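Local coordinates for protein endonuclease II (PDB 2WSH) that nicks and cleaves cytosine-containing double-stranded DNA sequence-specifically with magnesium, helping phage T4 to degrade host DNA for nucleotide scavenging, at residues 41-46 with 102-107; 48-53 with 96-101. The protein carries 1 engineered substitution. All coordinates share one frame; numbering follows the deposited sequence.

Interaction 1: 41-46 with 102-107; sequences NVIYAI and RQCFNL. With PO4 (phosphate ion), chain E.
Val42 and Ile43, in the strand whose Val42-Ile43-Tyr44 probably corresponds to the GIY half of the GIY-YIG motif, pair antiparallel with Gln103 and Arg102. Ile43 and Arg102 form the hydrogen-bonded pair: Arg102 N reaches Ile43 O at 2.7 Å with an N-H...O angle of 170°, and Ile43 N returns a bond to Arg102 O. Beyond it, Cys104 N bonds to Asn41 O at 3.1 Å. On the Val42 side of the sheet, the Gln103 amide folds back, its chain bent at chi2 (64°), and OE1 lies 3.6 Å from Val42 CG1. Gln103 NE2 fixes this bend by an almost straight, in-plane bond to Cys104 O (2.9 Å), and it also bonds to Tyr40 O. On the other face, Ile43 CG1 packs on Cys104 SG at 3.8 Å, while the extended Arg102 leads away to salt bridges with Glu124 and with Glu112 of a third subunit. The amides of Asn41 and Asn106 meet with planes 13° apart, Asn41 OD1 lying 3.1 Å from Asn106 ND2. Tyr44 turns away from the partner strand, and its OH bonds to phosphate O4 at 2.5 Å, so short that the exact length is doubtful. Tyr54, Arg64 and Lys83 also hold this phosphate, probably from the crystallisation liquor; the site is consistent with that of a DNA phosphate in the GIY-YIG nuclease fold.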
ATOM      1  N   ASN A  41       9.084   9.278 -13.507  1.00 32.44           N
ATOM      2  CA  ASN A  41       7.939   8.540 -12.985  1.00 29.73           C
ATOM      3  C   ASN A  41       6.689   9.406 -12.835  1.00 29.98           C
ATOM      4  O   ASN A  41       6.165   9.566 -11.733  1.00 31.50           O
ATOM      5  CB  ASN A  41       8.309   7.909 -11.641  1.00 37.36           C
ATOM      6  CG  ASN A  41       7.417   6.743 -11.274  1.00 44.93           C
ATOM      7  OD1 ASN A  41       7.301   6.384 -10.103  1.00 46.47           O
ATOM      8  ND2 ASN A  41       6.782   6.141 -12.275  1.00 35.09           N
ATOM      9  N   VAL A  42       6.209   9.965 -13.940  1.00 31.58           N
ATOM     10  CA  VAL A  42       5.078  10.884 -13.879  1.00 24.20           C
ATOM     11  C   VAL A  42       4.000  10.590 -14.913  1.00 27.29           C
ATOM     12  O   VAL A  42       4.245   9.942 -15.935  1.00 24.62           O
ATOM     13  CB  VAL A  42       5.523  12.345 -14.103  1.00 25.14           C
ATOM     14  CG1 VAL A  42       6.507  12.784 -13.028  1.00 21.18           C
ATOM     15  CG2 VAL A  42       6.129  12.498 -15.490  1.00 22.02           C
ATOM     16  N   ILE A  43       2.802  11.082 -14.628  1.00 22.13           N
ATOM     17  CA  ILE A  43       1.772  11.225 -15.640  1.00 22.76           C
ATOM     18  C   ILE A  43       2.011  12.584 -16.265  1.00 25.88           C
ATOM     19  O   ILE A  43       2.185  13.575 -15.557  1.00 22.36           O
ATOM     20  CB  ILE A  43       0.367  11.202 -15.023  1.00 22.68           C
ATOM     21  CG1 ILE A  43       0.053   9.813 -14.468  1.00 26.02           C
ATOM     22  CG2 ILE A  43      -0.680  11.638 -16.047  1.00 21.05           C
ATOM     23  CD1 ILE A  43       0.106   8.713 -15.511  1.00 23.16           C
ATOM     24  N   TYR A  44       2.061  12.641 -17.588  1.00 20.99           N
ATOM     25  CA  TYR A  44       2.200  13.934 -18.234  1.00 18.05           C
ATOM     26  C   TYR A  44       0.981  14.279 -19.067  1.00 20.10           C
ATOM     27  O   TYR A  44       0.244  13.401 -19.508  1.00 21.41           O
ATOM     28  CB  TYR A  44       3.506  14.045 -19.029  1.00 23.48           C
ATOM     29  CG  TYR A  44       3.590  13.249 -20.315  1.00 23.08           C
ATOM     30  CD1 TYR A  44       3.252  13.828 -21.531  1.00 18.96           C
ATOM     31  CD2 TYR A  44       4.051  11.939 -20.317  1.00 19.56           C
ATOM     32  CE1 TYR A  44       3.352  13.122 -22.714  1.00 17.30           C
ATOM     33  CE2 TYR A  44       4.149  11.220 -21.499  1.00 26.42           C
ATOM     34  CZ  TYR A  44       3.799  11.822 -22.691  1.00 26.05           C
ATOM     35  OH  TYR A  44       3.896  11.127 -23.870  1.00 21.08           O
ATOM     36  N   ALA A  45       0.758  15.571 -19.247  1.00 17.84           N
ATOM     37  CA  ALA A  45      -0.394  16.041 -19.984  1.00 18.60           C
ATOM     38  C   ALA A  45       0.078  16.996 -21.064  1.00 21.05           C
ATOM     39  O   ALA A  45       0.909  17.868 -20.815  1.00 21.24           O
ATOM     40  CB  ALA A  45      -1.376  16.733 -19.049  1.00 20.65           C
ATOM     41  N   ILE A  46      -0.435  16.810 -22.271  1.00 18.71           N
ATOM     42  CA  ILE A  46      -0.169  17.748 -23.342  1.00 17.39           C
ATOM     43  C   ILE A  46      -1.379  18.648 -23.486  1.00 22.23           C
ATOM     44  O   ILE A  46      -2.511  18.162 -23.548  1.00 21.59           O
ATOM     45  CB  ILE A  46       0.103  17.025 -24.672  1.00 20.91           C
ATOM     46  CG1 ILE A  46       1.242  16.024 -24.502  1.00 17.27           C
ATOM     47  CG2 ILE A  46       0.425  18.033 -25.773  1.00 22.30           C
ATOM     48  CD1 ILE A  46       1.677  15.370 -25.798  1.00 19.99           C
ATOM     49  N   ARG A 102       2.399  15.323 -13.478  1.00 23.54           N
ATOM     50  CA  ARG A 102       1.855  14.963 -12.174  1.00 24.11           C
ATOM     51  C   ARG A 102       2.720  13.874 -11.557  1.00 25.83           C
ATOM     52  O   ARG A 102       2.778  12.755 -12.064  1.00 26.24           O
ATOM     53  CB  ARG A 102       0.408  14.490 -12.298  1.00 20.65           C
ATOM     54  CG  ARG A 102      -0.119  13.770 -11.062  1.00 29.98           C
ATOM     55  CD  ARG A 102      -1.583  13.365 -11.234  1.00 28.22           C
ATOM     56  NE  ARG A 102      -1.998  12.366 -10.251  1.00 28.18           N
ATOM     57  CZ  ARG A 102      -2.597  12.645  -9.097  1.00 36.48           C
ATOM     58  NH1 ARG A 102      -2.872  13.902  -8.771  1.00 30.52           N
ATOM     59  NH2 ARG A 102      -2.931  11.664  -8.271  1.00 32.25           N
ATOM     60  N   GLN A 103       3.409  14.206 -10.470  1.00 21.18           N
ATOM     61  CA  GLN A 103       4.367  13.277  -9.875  1.00 27.87           C
ATOM     62  C   GLN A 103       3.685  12.049  -9.288  1.00 25.55           C
ATOM     63  O   GLN A 103       2.778  12.164  -8.466  1.00 27.16           O
ATOM     64  CB  GLN A 103       5.209  13.970  -8.804  1.00 21.48           C
ATOM     65  CG  GLN A 103       6.333  13.100  -8.245  1.00 24.51           C
ATOM     66  CD  GLN A 103       7.374  12.734  -9.288  1.00 31.73           C
ATOM     67  OE1 GLN A 103       8.058  13.601  -9.831  1.00 36.95           O
ATOM     68  NE2 GLN A 103       7.508  11.442  -9.562  1.00 26.87           N
ATOM     69  N   CYS A 104       4.124  10.875  -9.724  1.00 17.75           N
ATOM     70  CA  CYS A 104       3.631   9.625  -9.160  1.00 24.79           C
ATOM     71  C   CYS A 104       4.748   8.940  -8.375  1.00 26.92           C
ATOM     72  O   CYS A 104       5.873   9.432  -8.332  1.00 26.77           O
ATOM     73  CB  CYS A 104       3.093   8.705 -10.260  1.00 27.45           C
ATOM     74  SG  CYS A 104       1.518   9.246 -10.997  1.00 31.26           S
ATOM     75  N   PHE A 105       4.439   7.804  -7.761  1.00 23.58           N
ATOM     76  CA  PHE A 105       5.398   7.139  -6.889  1.00 24.50           C
ATOM     77  C   PHE A 105       5.341   5.629  -7.053  1.00 30.60           C
ATOM     78  O   PHE A 105       4.685   5.113  -7.960  1.00 27.07           O
ATOM     79  CB  PHE A 105       5.116   7.508  -5.434  1.00 20.68           C
ATOM     80  CG  PHE A 105       3.728   7.165  -4.990  1.00 23.62           C
ATOM     81  CD1 PHE A 105       3.486   6.017  -4.255  1.00 30.79           C
ATOM     82  CD2 PHE A 105       2.660   7.975  -5.331  1.00 28.90           C
ATOM     83  CE1 PHE A 105       2.208   5.692  -3.856  1.00 27.22           C
ATOM     84  CE2 PHE A 105       1.380   7.656  -4.934  1.00 24.27           C
ATOM     85  CZ  PHE A 105       1.155   6.512  -4.196  1.00 27.85           C
ATOM     86  N   ASN A 106       6.030   4.919  -6.168  1.00 22.63           N
ATOM     87  CA  ASN A 106       6.051   3.464  -6.213  1.00 30.93           C
ATOM     88  C   ASN A 106       5.564   2.816  -4.923  1.00 26.60           C
ATOM     89  O   ASN A 106       5.778   3.339  -3.831  1.00 28.55           O
ATOM     90  CB  ASN A 106       7.452   2.968  -6.569  1.00 30.42           C
ATOM     91  CG  ASN A 106       7.821   3.274  -8.006  1.00 35.65           C
ATOM     92  OD1 ASN A 106       7.428   2.557  -8.925  1.00 40.71           O
ATOM     93  ND2 ASN A 106       8.577   4.345  -8.206  1.00 37.51           N
ATOM     94  N   LEU A 107       4.894   1.679  -5.063  1.00 24.13           N
ATOM     95  CA  LEU A 107       4.434   0.913  -3.916  1.00 26.20           C
ATOM     96  C   LEU A 107       5.010  -0.494  -3.987  1.00 28.20           C
ATOM     97  O   LEU A 107       5.015  -1.123  -5.046  1.00 31.55           O
ATOM     98  CB  LEU A 107       2.906   0.864  -3.884  1.00 30.24           C
ATOM     99  CG  LEU A 107       2.220   2.200  -3.603  1.00 31.38           C
ATOM    100  CD1 LEU A 107       0.743   2.136  -3.963  1.00 40.16           C
ATOM    101  CD2 LEU A 107       2.401   2.576  -2.147  1.00 27.91           C
TER
HETATM  102  P   PO4 E1133       4.172   7.761 -24.781  1.00 68.17           P
HETATM  103  O1  PO4 E1133       2.767   8.007 -24.289  1.00 39.33           O
HETATM  104  O2  PO4 E1133       4.746   6.538 -24.103  1.00 62.29           O
HETATM  105  O3  PO4 E1133       4.197   7.560 -26.280  1.00 44.64           O
HETATM  106  O4  PO4 E1133       4.986   8.980 -24.429  1.00 47.20           O

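Interaction 2: 48-53 with 96-101; sequences INDELV and KVEFYA
Ile48 and Val97 lie side by side and point the same way as a non-hydrogen-bonded antiparallel pair, the CD1 end of Ile48 resting on Val97 CG2 at 3.5 Å. Next to them the polar groups of the turn close round Lys96. Asn49 grips its backbone twice: Asn49 N bonds to Lys96 O at 2.9 Å, and Asn49 OD1 accepts from Lys96 N at 3.1 Å, the donor tilted 33° from the carbonyl plane. The Lys96 side chain runs across Asp50, bent at chi3 (-43°) to bring NZ back to the turn, where it meets OD1 of one of two Asp50 conformers at 2.8 Å, on the syn side but out of the carboxylate plane. In that conformer the Asp50 and Glu98 carboxylates are turned 65° apart, with Asp50 OD1 3.4 Å from Glu98 OE1; Lys96 probably offsets this closeness, aided by Lys19, which pairs with Glu98 OE2. A water accepts from Asp50 N at 2.9 Å, within bonding range of Lys96 O and Glu98 OE1. Ile48 and Glu51 exchange two backbone bonds round Asn49 and Asp50, both with positive phi: a type I' turn, the tight connection of a two-residue beta hairpin, here pinned to the start of the neighbouring central strand.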
ATOM      1  N   ILE A  48      -3.026  22.040 -25.630  1.00 23.03           N
ATOM      2  CA  ILE A  48      -2.978  22.896 -26.806  1.00 23.97           C
ATOM      3  C   ILE A  48      -3.986  24.023 -26.608  1.00 23.63           C
ATOM      4  O   ILE A  48      -5.185  23.777 -26.470  1.00 26.77           O
ATOM      5  CB  ILE A  48      -3.332  22.115 -28.091  1.00 25.74           C
ATOM      6  CG1 ILE A  48      -2.467  20.857 -28.221  1.00 27.34           C
ATOM      7  CG2 ILE A  48      -3.157  22.996 -29.316  1.00 24.39           C
ATOM      8  CD1 ILE A  48      -0.995  21.139 -28.463  1.00 19.76           C
ATOM      9  N   ASN A  49      -3.494  25.254 -26.581  1.00 25.74           N
ATOM     10  CA  ASN A  49      -4.339  26.393 -26.262  1.00 31.43           C
ATOM     11  C   ASN A  49      -5.075  26.166 -24.940  1.00 28.88           C
ATOM     12  O   ASN A  49      -6.268  26.446 -24.819  1.00 37.21           O
ATOM     13  CB  ASN A  49      -5.305  26.671 -27.413  1.00 34.41           C
ATOM     14  CG  ASN A  49      -4.577  26.958 -28.715  1.00 32.91           C
ATOM     15  OD1 ASN A  49      -3.497  27.549 -28.713  1.00 30.13           O
ATOM     16  ND2 ASN A  49      -5.159  26.534 -29.831  1.00 30.97           N
ATOM     17  N   ASP A  50      -4.350  25.617 -23.967  0.57 35.78           N
ATOM     18  CA  ASP A  50      -4.868  25.388 -22.618  0.57 36.89           C
ATOM     19  C   ASP A  50      -5.853  24.223 -22.517  0.57 36.89           C
ATOM     20  O   ASP A  50      -6.473  24.023 -21.475  0.57 40.19           O
ATOM     21  CB  ASP A  50      -5.513  26.665 -22.069  0.57 39.64           C
ATOM     22  CG  ASP A  50      -4.537  27.819 -21.985  0.57 37.82           C
ATOM     23  OD1 ASP A  50      -3.435  27.627 -21.428  0.57 39.65           O
ATOM     24  OD2 ASP A  50      -4.872  28.917 -22.476  0.57 38.52           O
ATOM     25  N   GLU A  51      -5.990  23.450 -23.590  1.00 34.52           N
ATOM     26  CA  GLU A  51      -6.961  22.362 -23.613  1.00 35.75           C
ATOM     27  C   GLU A  51      -6.259  21.011 -23.671  1.00 26.49           C
ATOM     28  O   GLU A  51      -5.372  20.794 -24.498  1.00 30.37           O
ATOM     29  CB  GLU A  51      -7.952  22.538 -24.764  1.00 35.31           C
ATOM     30  CG  GLU A  51      -8.736  23.843 -24.675  1.00 53.56           C
ATOM     31  CD  GLU A  51      -9.782  23.992 -25.764  1.00 68.49           C
ATOM     32  OE1 GLU A  51     -10.397  22.975 -26.150  1.00 67.06           O
ATOM     33  OE2 GLU A  51      -9.993  25.133 -26.228  1.00 66.20           O
ATOM     34  N   LEU A  52      -6.646  20.117 -22.769  1.00 31.12           N
ATOM     35  CA  LEU A  52      -6.032  18.802 -22.661  1.00 25.13           C
ATOM     36  C   LEU A  52      -6.256  17.988 -23.933  1.00 30.47           C
ATOM     37  O   LEU A  52      -7.394  17.788 -24.350  1.00 28.46           O
ATOM     38  CB  LEU A  52      -6.625  18.052 -21.468  1.00 24.90           C
ATOM     39  CG  LEU A  52      -6.086  16.653 -21.167  1.00 28.95           C
ATOM     40  CD1 LEU A  52      -4.638  16.739 -20.728  1.00 19.05           C
ATOM     41  CD2 LEU A  52      -6.930  15.973 -20.099  1.00 29.02           C
ATOM     42  N   VAL A  53      -5.172  17.517 -24.543  1.00 18.94           N
ATOM     43  CA  VAL A  53      -5.295  16.667 -25.723  1.00 23.18           C
ATOM     44  C   VAL A  53      -4.753  15.258 -25.507  1.00 21.59           C
ATOM     45  O   VAL A  53      -5.089  14.341 -26.252  1.00 19.46           O
ATOM     46  CB  VAL A  53      -4.631  17.292 -26.966  1.00 25.51           C
ATOM     47  CG1 VAL A  53      -5.260  18.638 -27.277  1.00 25.11           C
ATOM     48  CG2 VAL A  53      -3.119  17.424 -26.769  1.00 16.97           C
ATOM     49  N   LYS A  96      -0.455  27.323 -28.847  1.00 29.83           N
ATOM     50  CA  LYS A  96       0.424  27.154 -27.695  1.00 33.23           C
ATOM     51  C   LYS A  96       0.447  25.691 -27.268  1.00 23.22           C
ATOM     52  O   LYS A  96      -0.605  25.089 -27.078  1.00 24.53           O
ATOM     53  CB  LYS A  96      -0.057  28.014 -26.529  1.00 30.30           C
ATOM     54  CG  LYS A  96       0.939  28.105 -25.383  1.00 40.64           C
ATOM     55  CD  LYS A  96       0.236  28.305 -24.052  1.00 48.00           C
ATOM     56  CE  LYS A  96      -0.890  29.319 -24.165  1.00 53.27           C
ATOM     57  NZ  LYS A  96      -1.764  29.317 -22.955  1.00 61.06           N
ATOM     58  N   VAL A  97       1.641  25.129 -27.107  1.00 25.32           N
ATOM     59  CA  VAL A  97       1.786  23.712 -26.773  1.00 26.74           C
ATOM     60  C   VAL A  97       2.512  23.532 -25.446  1.00 23.28           C
ATOM     61  O   VAL A  97       3.700  23.846 -25.331  1.00 27.78           O
ATOM     62  CB  VAL A  97       2.571  22.948 -27.862  1.00 25.54           C
ATOM     63  CG1 VAL A  97       2.752  21.486 -27.460  1.00 20.72           C
ATOM     64  CG2 VAL A  97       1.875  23.064 -29.210  1.00 27.85           C
ATOM     65  N   GLU A  98       1.800  23.013 -24.452  1.00 20.10           N
ATOM     66  CA  GLU A  98       2.348  22.891 -23.108  1.00 26.30           C
ATOM     67  C   GLU A  98       2.350  21.457 -22.598  1.00 18.99           C
ATOM     68  O   GLU A  98       1.462  20.667 -22.919  1.00 25.50           O
ATOM     69  CB  GLU A  98       1.560  23.772 -22.134  1.00 27.09           C
ATOM     70  CG  GLU A  98       1.611  25.254 -22.458  1.00 35.02           C
ATOM     71  CD  GLU A  98       0.689  26.069 -21.573  1.00 42.22           C
ATOM     72  OE1 GLU A  98      -0.533  25.810 -21.583  1.00 39.15           O
ATOM     73  OE2 GLU A  98       1.186  26.973 -20.869  1.00 41.31           O
ATOM     74  N   PHE A  99       3.362  21.133 -21.806  1.00 17.66           N
ATOM     75  CA  PHE A  99       3.422  19.864 -21.102  1.00 17.24           C
ATOM     76  C   PHE A  99       3.305  20.101 -19.603  1.00 22.17           C
ATOM     77  O   PHE A  99       4.008  20.946 -19.047  1.00 22.78           O
ATOM     78  CB  PHE A  99       4.743  19.156 -21.402  1.00 18.58           C
ATOM     79  CG  PHE A  99       4.823  18.587 -22.784  1.00 20.07           C
ATOM     80  CD1 PHE A  99       4.538  17.254 -23.013  1.00 20.32           C
ATOM     81  CD2 PHE A  99       5.178  19.387 -23.858  1.00 24.81           C
ATOM     82  CE1 PHE A  99       4.611  16.724 -24.289  1.00 27.81           C
ATOM     83  CE2 PHE A  99       5.246  18.864 -25.134  1.00 26.14           C
ATOM     84  CZ  PHE A  99       4.962  17.532 -25.349  1.00 20.58           C
ATOM     85  N   TYR A 100       2.410  19.359 -18.962  1.00 21.82           N
ATOM     86  CA  TYR A 100       2.287  19.359 -17.511  1.00 26.60           C
ATOM     87  C   TYR A 100       2.715  18.002 -16.968  1.00 25.83           C
ATOM     88  O   TYR A 100       2.636  16.995 -17.667  1.00 23.16           O
ATOM     89  CB  TYR A 100       0.843  19.626 -17.094  1.00 20.30           C
ATOM     90  CG  TYR A 100       0.385  21.053 -17.281  1.00 33.30           C
ATOM     91  CD1 TYR A 100       0.147  21.874 -16.184  1.00 29.03           C
ATOM     92  CD2 TYR A 100       0.177  21.578 -18.551  1.00 30.20           C
ATOM     93  CE1 TYR A 100      -0.280  23.179 -16.347  1.00 31.68           C
ATOM     94  CE2 TYR A 100      -0.247  22.882 -18.723  1.00 31.83           C
ATOM     95  CZ  TYR A 100      -0.475  23.678 -17.618  1.00 34.92           C
ATOM     96  OH  TYR A 100      -0.898  24.976 -17.782  1.00 34.53           O
ATOM     97  N   ALA A 101       3.154  17.970 -15.716  1.00 17.00           N
ATOM     98  CA  ALA A 101       3.549  16.716 -15.088  1.00 17.43           C
ATOM     99  C   ALA A 101       2.878  16.536 -13.736  1.00 26.75           C
ATOM    100  O   ALA A 101       2.801  17.475 -12.946  1.00 23.79           O
ATOM    101  CB  ALA A 101       5.055  16.651 -14.940  1.00 21.44           C
TER
HETATM  102  O   HOH W   1      -1.541  25.092 -24.153  1.00 28.44           O

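The two contacts lie in one antiparallel sheet, their centres about 16 Å apart along the shared strand 97-111. The segments come in the order 41-46, 48-53, 96-101, 102-107, so interaction 2 falls within the chain span that interaction 1 brackets. Between 53 and 96 the chain finishes strand 51-58 and forms helices 61-73 and 82-92. The two interactions fix opposite ends of the pairing between strands 42-48 and 97-111; between them Ala45 O probably bonds to Tyr100 N, and Ile46 packs on Phe99. Interaction 2 holds the hairpin tip, away from other subunits, whereas interaction 1 borders the phosphate site and leads into the stretch where strand 97-111 joins a second subunit of the homotetramer.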